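PDB 2I51: uncharacterized conserved protein of COG5135 from Nostoc punctiforme, which binds flavin mononucleotide and is related to pyridoxamine 5'-phosphate oxidase, although its own reaction remains uncharacterised. Local coordinates for residues L29-L43 and K65-I77. Sequence-based numbering, arbitrary orientation. Where two conformers were deposited one is given.
Sequences LATVQPNGRPANRTL and KADQIQQQPWAEI. With FMN (flavin mononucleotide), chain C; EDO (1,2-ethanediol), chain S; EDO (1,2-ethanediol), chain G; EDO (1,2-ethanediol), chain O.
R41 reaches across to K65 and Q68 of helix 65-71 beside the FMN phosphate, where a β-hairpin (strands 29-32 and 38-43) of the FMN-binding split barrel of the pyridoxamine 5'-phosphate oxidase family packs on that helix. Starting from R41, CB lies 3.5 Å from FMN O2', and CG passes the same hydroxyl. Bends at chi2 (-72°) and chi3 (-69°) then fold the chain back over its own hairpin, bringing CD alongside K65 CE. NE donates to FMN O3P, and R41 NH2 grips that oxygen too, at 2.8 Å. R41 NH2 also donates to Q68 OE1 (2.9 Å), while NH1 bonds T31 OG1, in the guanidinium plane, and L29 O, from above the carbonyl plane. K65 CB covers one guanidinium face; its NZ reaches FMN O1P and O4' as well as T59. A methionine in place of R41 would probably leave FMN O3P without two of its donors and Q68 OE1 without one of the two described here. Strand 74-77 pairs antiparallel with strand 29-32; E76 OE2 is salt-bridged to R89 of its own chain and accepts from N40 N of the second subunit. L29 CD1 packs on A75 CB (3.5 Å). Q68 OE1 receives its second bond from T31 OG1 at 2.7 Å, the donor tilted 17° from the amide carbonyl plane.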
loop_
_atom_site.group_PDB
_atom_site.type_symbol
_atom_site.label_atom_id
_atom_site.label_comp_id
_atom_site.label_asym_id
_atom_site.label_seq_id
_atom_site.Cartn_x
_atom_site.Cartn_y
_atom_site.Cartn_z
ATOM N N LEU A 29 1.872 -0.080 -4.404
ATOM C CA LEU A 29 3.109 -0.792 -4.723
ATOM C C LEU A 29 4.154 -0.444 -3.684
ATOM O O LEU A 29 4.572 0.728 -3.520
ATOM C CB LEU A 29 3.641 -0.326 -6.073
ATOM C CG LEU A 29 5.059 -0.836 -6.438
ATOM C CD1 LEU A 29 4.884 -2.207 -6.970
ATOM C CD2 LEU A 29 5.771 0.122 -7.426
ATOM N N ALA A 30 4.648 -1.484 -2.990
ATOM C CA ALA A 30 5.706 -1.323 -2.016
ATOM C C ALA A 30 7.033 -1.744 -2.619
ATOM O O ALA A 30 7.157 -2.807 -3.206
ATOM C CB ALA A 30 5.418 -2.208 -0.751
ATOM N N THR A 31 8.041 -0.915 -2.393
ATOM C CA THR A 31 9.403 -1.182 -2.772
ATOM C C THR A 31 10.299 -0.972 -1.551
ATOM O O THR A 31 9.808 -0.608 -0.464
ATOM C CB THR A 31 9.860 -0.176 -3.884
ATOM O OG1 THR A 31 9.601 1.185 -3.435
ATOM C CG2 THR A 31 9.198 -0.441 -5.212
ATOM N N VAL A 32 11.602 -1.255 -1.695
ATOM C CA VAL A 32 12.566 -1.005 -0.629
ATOM C C VAL A 32 13.555 0.038 -1.131
ATOM O O VAL A 32 14.026 -0.003 -2.308
ATOM C CB VAL A 32 13.281 -2.304 -0.140
ATOM C CG1 VAL A 32 14.177 -2.043 1.099
ATOM C CG2 VAL A 32 12.294 -3.336 0.269
ATOM N N GLN A 33 13.858 1.011 -0.269
ATOM C CA GLN A 33 14.831 2.043 -0.589
ATOM C C GLN A 33 16.260 1.506 -0.405
ATOM O O GLN A 33 16.473 0.523 0.295
ATOM C CB GLN A 33 14.595 3.265 0.288
ATOM C CG GLN A 33 13.192 3.831 0.136
ATOM C CD GLN A 33 12.890 4.928 1.134
ATOM O OE1 GLN A 33 13.524 6.006 1.122
ATOM N NE2 GLN A 33 11.964 4.659 2.037
ATOM N N PRO A 34 17.244 2.151 -1.047
ATOM C CA PRO A 34 18.646 1.811 -0.802
ATOM C C PRO A 34 19.020 1.786 0.683
ATOM O O PRO A 34 19.892 1.000 1.093
ATOM C CB PRO A 34 19.414 2.909 -1.548
ATOM C CG PRO A 34 18.479 3.340 -2.643
ATOM C CD PRO A 34 17.082 3.153 -2.119
ATOM N N ASN A 35 18.401 2.643 1.489
ATOM C CA ASN A 35 18.692 2.660 2.922
ATOM C C ASN A 35 17.993 1.536 3.725
ATOM O O ASN A 35 18.148 1.459 4.946
ATOM C CB ASN A 35 18.372 4.034 3.546
ATOM C CG ASN A 35 16.883 4.358 3.542
ATOM O OD1 ASN A 35 16.035 3.508 3.236
ATOM N ND2 ASN A 35 16.558 5.601 3.890
ATOM N N GLY A 36 17.243 0.669 3.045
ATOM C CA GLY A 36 16.642 -0.502 3.675
ATOM C C GLY A 36 15.193 -0.275 4.134
ATOM O O GLY A 36 14.532 -1.180 4.613
ATOM N N ARG A 37 14.731 0.955 4.066
ATOM C CA ARG A 37 13.369 1.260 4.541
ATOM C C ARG A 37 12.361 1.033 3.397
ATOM O O ARG A 37 12.660 1.235 2.229
ATOM C CB ARG A 37 13.277 2.711 4.989
ATOM C CG ARG A 37 14.139 3.010 6.240
ATOM C CD ARG A 37 14.083 4.492 6.560
ATOM N NE ARG A 37 14.749 4.722 7.857
ATOM C CZ ARG A 37 14.966 5.908 8.425
ATOM N NH1 ARG A 37 14.600 7.043 7.837
ATOM N NH2 ARG A 37 15.565 5.949 9.605
ATOM N N PRO A 38 11.117 0.673 3.726
ATOM C CA PRO A 38 10.078 0.463 2.713
ATOM C C PRO A 38 9.571 1.795 2.185
ATOM O O PRO A 38 9.730 2.855 2.806
ATOM C CB PRO A 38 8.987 -0.241 3.504
ATOM C CG PRO A 38 9.159 0.296 4.869
ATOM C CD PRO A 38 10.603 0.464 5.092
ATOM N N ALA A 39 8.932 1.714 1.027
ATOM C CA ALA A 39 8.214 2.835 0.392
ATOM C C ALA A 39 6.949 2.252 -0.189
ATOM O O ALA A 39 6.915 1.097 -0.581
ATOM C CB ALA A 39 9.056 3.529 -0.710
ATOM N N ASN A 40 5.905 3.039 -0.209
ATOM C CA ASN A 40 4.585 2.540 -0.581
ATOM C C ASN A 40 3.778 3.667 -1.204
ATOM O O ASN A 40 3.635 4.707 -0.593
ATOM C CB ASN A 40 3.914 2.041 0.692
ATOM C CG ASN A 40 2.768 1.061 0.449
ATOM O OD1 ASN A 40 2.538 0.602 -0.674
ATOM N ND2 ASN A 40 2.049 0.705 1.570
ATOM N N ARG A 41 3.229 3.435 -2.397
ATOM C CA ARG A 41 2.396 4.463 -3.060
ATOM C C ARG A 41 1.397 3.842 -3.976
ATOM O O ARG A 41 1.587 2.729 -4.465
ATOM C CB ARG A 41 3.249 5.467 -3.822
ATOM C CG ARG A 41 3.733 5.027 -5.154
ATOM C CD ARG A 41 4.819 3.967 -5.112
ATOM N NE ARG A 41 6.093 4.433 -4.599
ATOM C CZ ARG A 41 7.131 3.691 -4.219
ATOM N NH1 ARG A 41 7.030 2.362 -4.039
ATOM N NH2 ARG A 41 8.258 4.287 -3.948
ATOM N N THR A 42 0.344 4.599 -4.268
ATOM C CA THR A 42 -0.702 4.149 -5.143
ATOM C C THR A 42 -0.306 4.322 -6.609
ATOM O O THR A 42 0.291 5.367 -6.966
ATOM C CB THR A 42 -2.015 4.910 -4.864
ATOM O OG1 THR A 42 -2.373 4.727 -3.480
ATOM C CG2 THR A 42 -3.175 4.406 -5.743
ATOM N N LEU A 43 -0.648 3.326 -7.427
ATOM C CA LEU A 43 -0.541 3.415 -8.861
ATOM C C LEU A 43 -1.843 2.969 -9.477
ATOM O O LEU A 43 -2.628 2.274 -8.850
ATOM C CB LEU A 43 0.518 2.468 -9.421
ATOM C CG LEU A 43 1.885 2.494 -8.758
ATOM C CD1 LEU A 43 2.773 1.340 -9.326
ATOM C CD2 LEU A 43 2.432 3.825 -8.989
ATOM N N LYS A 65 10.772 6.330 -7.074
ATOM C CA LYS A 65 10.619 4.892 -7.164
ATOM C C LYS A 65 11.495 4.371 -8.302
ATOM O O LYS A 65 11.906 3.237 -8.277
ATOM C CB LYS A 65 9.182 4.464 -7.390
ATOM C CG LYS A 65 8.643 4.619 -8.835
ATOM C CD LYS A 65 7.174 4.305 -8.948
ATOM C CE LYS A 65 6.281 5.398 -8.440
ATOM N NZ LYS A 65 6.612 6.806 -8.923
ATOM N N ALA A 66 11.748 5.200 -9.321
ATOM C CA ALA A 66 12.571 4.718 -10.461
ATOM C C ALA A 66 13.929 4.245 -9.992
ATOM O O ALA A 66 14.351 3.138 -10.337
ATOM C CB ALA A 66 12.682 5.787 -11.574
ATOM N N ASP A 67 14.605 5.038 -9.171
ATOM C CA ASP A 67 15.915 4.621 -8.704
ATOM C C ASP A 67 15.812 3.477 -7.711
ATOM O O ASP A 67 16.648 2.579 -7.665
ATOM C CB ASP A 67 16.673 5.761 -8.039
ATOM C CG ASP A 67 18.077 5.362 -7.692
ATOM O OD1 ASP A 67 18.861 5.106 -8.639
ATOM O OD2 ASP A 67 18.384 5.244 -6.485
ATOM N N GLN A 68 14.752 3.479 -6.906
ATOM C CA GLN A 68 14.589 2.385 -5.942
ATOM C C GLN A 68 14.470 1.063 -6.705
ATOM O O GLN A 68 15.062 0.063 -6.313
ATOM C CB GLN A 68 13.338 2.563 -5.075
ATOM C CG GLN A 68 13.351 3.837 -4.170
ATOM C CD GLN A 68 12.005 4.188 -3.602
ATOM O OE1 GLN A 68 11.047 3.416 -3.683
ATOM N NE2 GLN A 68 11.916 5.379 -3.012
ATOM N N ILE A 69 13.689 1.061 -7.774
ATOM C CA ILE A 69 13.437 -0.153 -8.553
ATOM C C ILE A 69 14.705 -0.619 -9.262
ATOM O O ILE A 69 15.002 -1.818 -9.324
ATOM C CB ILE A 69 12.265 0.093 -9.521
ATOM C CG1 ILE A 69 10.987 0.254 -8.703
ATOM C CG2 ILE A 69 12.117 -1.022 -10.548
ATOM C CD1 ILE A 69 9.807 0.828 -9.441
ATOM N N GLN A 70 15.465 0.319 -9.809
ATOM C CA GLN A 70 16.709 -0.049 -10.449
ATOM C C GLN A 70 17.666 -0.747 -9.502
ATOM O O GLN A 70 18.372 -1.673 -9.908
ATOM C CB GLN A 70 17.362 1.200 -11.060
ATOM C CG GLN A 70 16.498 1.800 -12.169
ATOM N N GLN A 71 17.700 -0.316 -8.240
ATOM C CA GLN A 71 18.577 -0.949 -7.255
ATOM C C GLN A 71 18.013 -2.239 -6.654
ATOM O O GLN A 71 18.776 -3.135 -6.314
ATOM C CB GLN A 71 18.974 0.032 -6.148
ATOM C CG GLN A 71 19.699 1.255 -6.682
ATOM C CD GLN A 71 20.421 2.058 -5.600
ATOM O OE1 GLN A 71 21.071 1.495 -4.718
ATOM N NE2 GLN A 71 20.312 3.383 -5.681
ATOM N N GLN A 72 16.685 -2.350 -6.530
ATOM C CA GLN A 72 16.061 -3.559 -5.994
ATOM C C GLN A 72 14.729 -3.735 -6.709
ATOM O O GLN A 72 13.734 -3.124 -6.340
ATOM C CB GLN A 72 15.897 -3.450 -4.489
ATOM C CG GLN A 72 14.959 -4.455 -3.775
ATOM C CD GLN A 72 15.326 -5.886 -3.927
ATOM O OE1 GLN A 72 15.187 -6.469 -4.994
ATOM N NE2 GLN A 72 15.797 -6.489 -2.835
ATOM N N PRO A 73 14.734 -4.536 -7.767
ATOM C CA PRO A 73 13.522 -4.671 -8.557
ATOM C C PRO A 73 12.372 -5.488 -7.835
ATOM O O PRO A 73 11.287 -5.602 -8.325
ATOM C CB PRO A 73 14.065 -5.217 -9.906
ATOM C CG PRO A 73 15.330 -5.916 -9.583
ATOM C CD PRO A 73 15.891 -5.256 -8.339
ATOM N N TRP A 74 12.597 -6.085 -6.681
ATOM C CA TRP A 74 11.506 -6.889 -6.129
ATOM C C TRP A 74 10.473 -5.996 -5.416
ATOM O O TRP A 74 10.874 -5.167 -4.592
ATOM C CB TRP A 74 12.083 -7.856 -5.187
ATOM C CG TRP A 74 11.051 -8.786 -4.712
ATOM C CD1 TRP A 74 10.135 -8.554 -3.733
ATOM C CD2 TRP A 74 10.821 -10.105 -5.183
ATOM N NE1 TRP A 74 9.345 -9.636 -3.569
ATOM C CE2 TRP A 74 9.771 -10.634 -4.419
ATOM C CE3 TRP A 74 11.411 -10.905 -6.173
ATOM C CZ2 TRP A 74 9.284 -11.926 -4.607
ATOM C CZ3 TRP A 74 10.924 -12.198 -6.348
ATOM C CH2 TRP A 74 9.898 -12.695 -5.569
ATOM N N ALA A 75 9.182 -6.155 -5.745
ATOM C CA ALA A 75 8.121 -5.314 -5.148
ATOM C C ALA A 75 6.978 -6.203 -4.658
ATOM O O ALA A 75 6.872 -7.363 -5.067
ATOM C CB ALA A 75 7.618 -4.293 -6.117
ATOM N N GLU A 76 6.121 -5.636 -3.809
ATOM C CA GLU A 76 4.914 -6.322 -3.441
ATOM C C GLU A 76 3.751 -5.344 -3.550
ATOM O O GLU A 76 3.788 -4.238 -2.964
ATOM C CB GLU A 76 4.966 -6.836 -2.005
ATOM C CG GLU A 76 3.744 -7.708 -1.669
ATOM C CD GLU A 76 3.971 -8.568 -0.432
ATOM O OE1 GLU A 76 4.900 -9.446 -0.448
ATOM O OE2 GLU A 76 3.258 -8.415 0.574
ATOM N N ILE A 77 2.771 -5.712 -4.367
ATOM C CA ILE A 77 1.581 -4.895 -4.429
ATOM C C ILE A 77 0.537 -5.428 -3.447
ATOM O O ILE A 77 0.490 -6.617 -3.110
ATOM C CB ILE A 77 1.033 -4.762 -5.840
ATOM C CG1 ILE A 77 0.684 -6.154 -6.390
ATOM C CG2 ILE A 77 2.006 -3.936 -6.724
ATOM C CD1 ILE A 77 -0.154 -6.103 -7.677
HETATM N N1 FMN C . 2.253 7.530 -9.768
HETATM C C2 FMN C . 2.802 6.864 -10.799
HETATM O O2 FMN C . 4.019 6.872 -11.011
HETATM N N3 FMN C . 1.996 6.102 -11.621
HETATM C C4 FMN C . 0.646 6.015 -11.454
HETATM O O4 FMN C . -0.073 5.191 -12.133
HETATM C C4A FMN C . 0.067 6.696 -10.395
HETATM N N5 FMN C . -1.303 6.667 -10.191
HETATM C C5A FMN C . -1.801 7.215 -8.979
HETATM C C6 FMN C . -3.144 7.092 -8.697
HETATM C C7 FMN C . -3.715 7.633 -7.533
HETATM C C7M FMN C . -5.119 7.262 -7.135
HETATM C C8 FMN C . -2.870 8.358 -6.694
HETATM C C8M FMN C . -3.370 8.745 -5.296
HETATM C C9 FMN C . -1.513 8.502 -6.987
HETATM C C9A FMN C . -0.983 7.968 -8.153
HETATM N N10 FMN C . 0.346 8.114 -8.479
HETATM C C10 FMN C . 0.891 7.454 -9.536
HETATM C "C1'" FMN C . 1.254 9.048 -7.686
HETATM C "C2'" FMN C . 2.056 8.189 -6.700
HETATM O "O2'" FMN C . 1.191 7.656 -5.665
HETATM C "C3'" FMN C . 3.263 8.921 -6.083
HETATM O "O3'" FMN C . 2.790 10.131 -5.523
HETATM C "C4'" FMN C . 4.255 9.237 -7.222
HETATM O "O4'" FMN C . 4.422 8.177 -8.169
HETATM C "C5'" FMN C . 5.617 9.483 -6.576
HETATM O "O5'" FMN C . 6.010 8.312 -5.871
HETATM P P FMN C . 7.532 8.025 -5.597
HETATM O O1P FMN C . 8.252 7.684 -6.853
HETATM O O2P FMN C . 8.104 9.338 -4.974
HETATM O O3P FMN C . 7.600 6.970 -4.541
HETATM C C1 EDO S . 10.790 8.697 1.306
HETATM O O1 EDO S . 11.154 8.136 0.044
HETATM C C2 EDO S . 9.869 7.731 2.048
HETATM O O2 EDO S . 9.321 6.765 1.141
HETATM C C1 EDO G . 2.452 -13.232 -0.441
HETATM O O1 EDO G . 2.114 -12.063 0.318
HETATM C C2 EDO G . 2.194 -12.736 -1.843
HETATM O O2 EDO G . 2.794 -11.461 -1.958
HETATM C C1 EDO O . 5.998 -12.999 1.337
HETATM O O1 EDO O . 6.045 -12.226 0.123
HETATM C C2 EDO O . 5.602 -12.016 2.409
HETATM O O2 EDO O . 5.343 -10.790 1.700
HETATM O O HOH W 1 16.215 0.228 -3.686
HETATM O O HOH W 2 11.964 -2.774 -4.091
#